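Local coordinates for LAO/AO transport system kinase (Escherichia coli, PDB 2P67), which is a P-loop NTPase-type protein of the MeaB family of GTPases, built on a parallel beta sheet flanked by helices, at residues Gly54-Leu59 / Leu143-Gly148. Numbering follows the deposited sequence.
Sequences GNTLRL and LCEAAG
Glu145 lays its side chain over Thr56, its CG against Thr56 CB and 3.5 Å from Thr56 OG1, before running on to Arg58 and the backbone of Gly54. The glutamate is extended beyond CG, which carries the carboxylate past the threonine and parts its two oxygens between different partners. Arg58 NH1 donates to Glu145 OE2 in a nearly straight salt bridge of 2.8 Å (165° at the hydrogen). The acceptor lies almost in the guanidinium plane, at its edge, yet the arginine comes from above the carboxylate plane, and the two flat groups are turned 70° against each other. A bend at chi3 of Arg58 (64°) brings NH1 round to this oxygen, while Arg58 CD also rests 3.3 Å from Glu145 OE2. A water adds a second grip, donating to Glu145 OE2 and to Thr56 O, each at 2.8 Å. Glu145 OE1 accepts a clearly bent bond from Gly54 N at 3.1 Å, which comes over the carboxylate face opposite to the arginine. In the parallel sheet of this P-loop NTPase fold, the contact ties the loop leading into strand 57-63, and the strand's first residues, to the last turn of helix 133-146. That helix gives way at Gly148 in a Schellman motif, with Gly148 N bonded to Glu145 O, and the chain turns toward strand 151-157. Thr56 OG1 is hydrogen-bonded to Tyr149 O just beyond this turn. Arg58 NH2 is hydrogen-bonded to Met169 O, and NE too has a partner beyond the two segments, so that with the salt bridge all three guanidinium nitrogens are engaged.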
loop_
_atom_site.group_PDB
_atom_site.type_symbol
_atom_site.label_atom_id
_atom_site.label_comp_id
_atom_site.label_asym_id
_atom_site.label_seq_id
_atom_site.Cartn_x
_atom_site.Cartn_y
_atom_site.Cartn_z
ATOM N N GLY A 54 -1.573 -28.004 0.421
ATOM C CA GLY A 54 -0.221 -27.434 0.394
ATOM C C GLY A 54 0.810 -27.997 -0.583
ATOM O O GLY A 54 1.988 -27.594 -0.564
ATOM N N ASN A 55 0.385 -28.918 -1.435
ATOM C CA ASN A 55 1.255 -29.502 -2.455
ATOM C C ASN A 55 0.701 -29.278 -3.856
ATOM O O ASN A 55 0.715 -30.172 -4.718
ATOM C CB ASN A 55 1.478 -30.991 -2.175
ATOM C CG ASN A 55 2.680 -31.231 -1.256
ATOM O OD1 ASN A 55 3.840 -30.994 -1.636
ATOM N ND2 ASN A 55 2.407 -31.675 -0.046
ATOM N N THR A 56 0.220 -28.063 -4.072
ATOM C CA THR A 56 -0.431 -27.675 -5.315
ATOM C C THR A 56 0.175 -26.331 -5.749
ATOM O O THR A 56 0.334 -25.427 -4.932
ATOM C CB THR A 56 -1.946 -27.535 -5.087
ATOM O OG1 THR A 56 -2.480 -28.803 -4.680
ATOM C CG2 THR A 56 -2.663 -27.054 -6.362
ATOM N N LEU A 57 0.535 -26.220 -7.027
ATOM C CA LEU A 57 0.954 -24.932 -7.571
ATOM C C LEU A 57 -0.283 -24.029 -7.705
ATOM O O LEU A 57 -1.224 -24.367 -8.430
ATOM C CB LEU A 57 1.640 -25.124 -8.927
ATOM C CG LEU A 57 2.084 -23.865 -9.691
ATOM C CD1 LEU A 57 3.069 -23.008 -8.891
ATOM C CD2 LEU A 57 2.625 -24.235 -11.062
ATOM N N ARG A 58 -0.264 -22.903 -6.998
ATOM C CA ARG A 58 -1.396 -21.963 -6.977
ATOM C C ARG A 58 -1.059 -20.793 -7.892
ATOM O O ARG A 58 -0.089 -20.063 -7.648
ATOM C CB ARG A 58 -1.630 -21.464 -5.554
ATOM C CG ARG A 58 -1.963 -22.584 -4.539
ATOM C CD ARG A 58 -1.650 -22.117 -3.108
ATOM N NE ARG A 58 -2.475 -20.990 -2.652
ATOM C CZ ARG A 58 -3.585 -21.098 -1.914
ATOM N NH1 ARG A 58 -4.080 -22.301 -1.571
ATOM N NH2 ARG A 58 -4.233 -19.997 -1.538
ATOM N N LEU A 59 -1.834 -20.643 -8.955
ATOM C CA LEU A 59 -1.612 -19.550 -9.900
ATOM C C LEU A 59 -2.740 -18.532 -9.865
ATOM O O LEU A 59 -3.918 -18.910 -9.753
ATOM C CB LEU A 59 -1.494 -20.103 -11.331
ATOM C CG LEU A 59 -0.413 -21.159 -11.579
ATOM C CD1 LEU A 59 -0.471 -21.633 -13.040
ATOM C CD2 LEU A 59 0.978 -20.627 -11.242
ATOM N N LEU A 143 -10.079 -27.010 -1.033
ATOM C CA LEU A 143 -10.780 -28.234 -1.455
ATOM C C LEU A 143 -10.091 -28.846 -2.671
ATOM O O LEU A 143 -9.864 -30.063 -2.719
ATOM C CB LEU A 143 -12.282 -27.977 -1.734
ATOM C CG LEU A 143 -13.110 -27.680 -0.469
ATOM C CD1 LEU A 143 -14.486 -27.126 -0.832
ATOM C CD2 LEU A 143 -13.233 -28.909 0.418
ATOM N N CYS A 144 -9.716 -28.008 -3.638
ATOM C CA CYS A 144 -8.995 -28.498 -4.804
ATOM C C CYS A 144 -7.643 -29.138 -4.440
ATOM O O CYS A 144 -7.245 -30.152 -5.031
ATOM C CB CYS A 144 -8.809 -27.387 -5.828
ATOM S SG CYS A 144 -10.353 -26.814 -6.544
ATOM N N GLU A 145 -6.955 -28.538 -3.465
ATOM C CA GLU A 145 -5.669 -29.055 -2.991
ATOM C C GLU A 145 -5.860 -30.428 -2.369
ATOM O O GLU A 145 -5.119 -31.379 -2.684
ATOM C CB GLU A 145 -5.046 -28.092 -1.989
ATOM C CG GLU A 145 -4.518 -26.803 -2.705
ATOM C CD GLU A 145 -3.754 -25.863 -1.799
ATOM O OE1 GLU A 145 -3.732 -26.073 -0.575
ATOM O OE2 GLU A 145 -3.178 -24.882 -2.325
ATOM N N ALA A 146 -6.851 -30.525 -1.492
ATOM C CA ALA A 146 -7.143 -31.800 -0.829
ATOM C C ALA A 146 -7.568 -32.865 -1.851
ATOM O O ALA A 146 -7.246 -34.054 -1.686
ATOM C CB ALA A 146 -8.194 -31.600 0.268
ATOM N N ALA A 147 -8.232 -32.434 -2.930
ATOM C CA ALA A 147 -8.666 -33.315 -4.026
ATOM C C ALA A 147 -7.537 -33.793 -4.969
ATOM O O ALA A 147 -7.773 -34.595 -5.888
ATOM C CB ALA A 147 -9.755 -32.620 -4.842
ATOM N N GLY A 148 -6.332 -33.271 -4.770
ATOM C CA GLY A 148 -5.157 -33.754 -5.475
ATOM C C GLY A 148 -4.859 -33.051 -6.782
ATOM O O GLY A 148 -4.095 -33.570 -7.597
HETATM O O HOH W 1 -0.396 -25.412 -2.263
#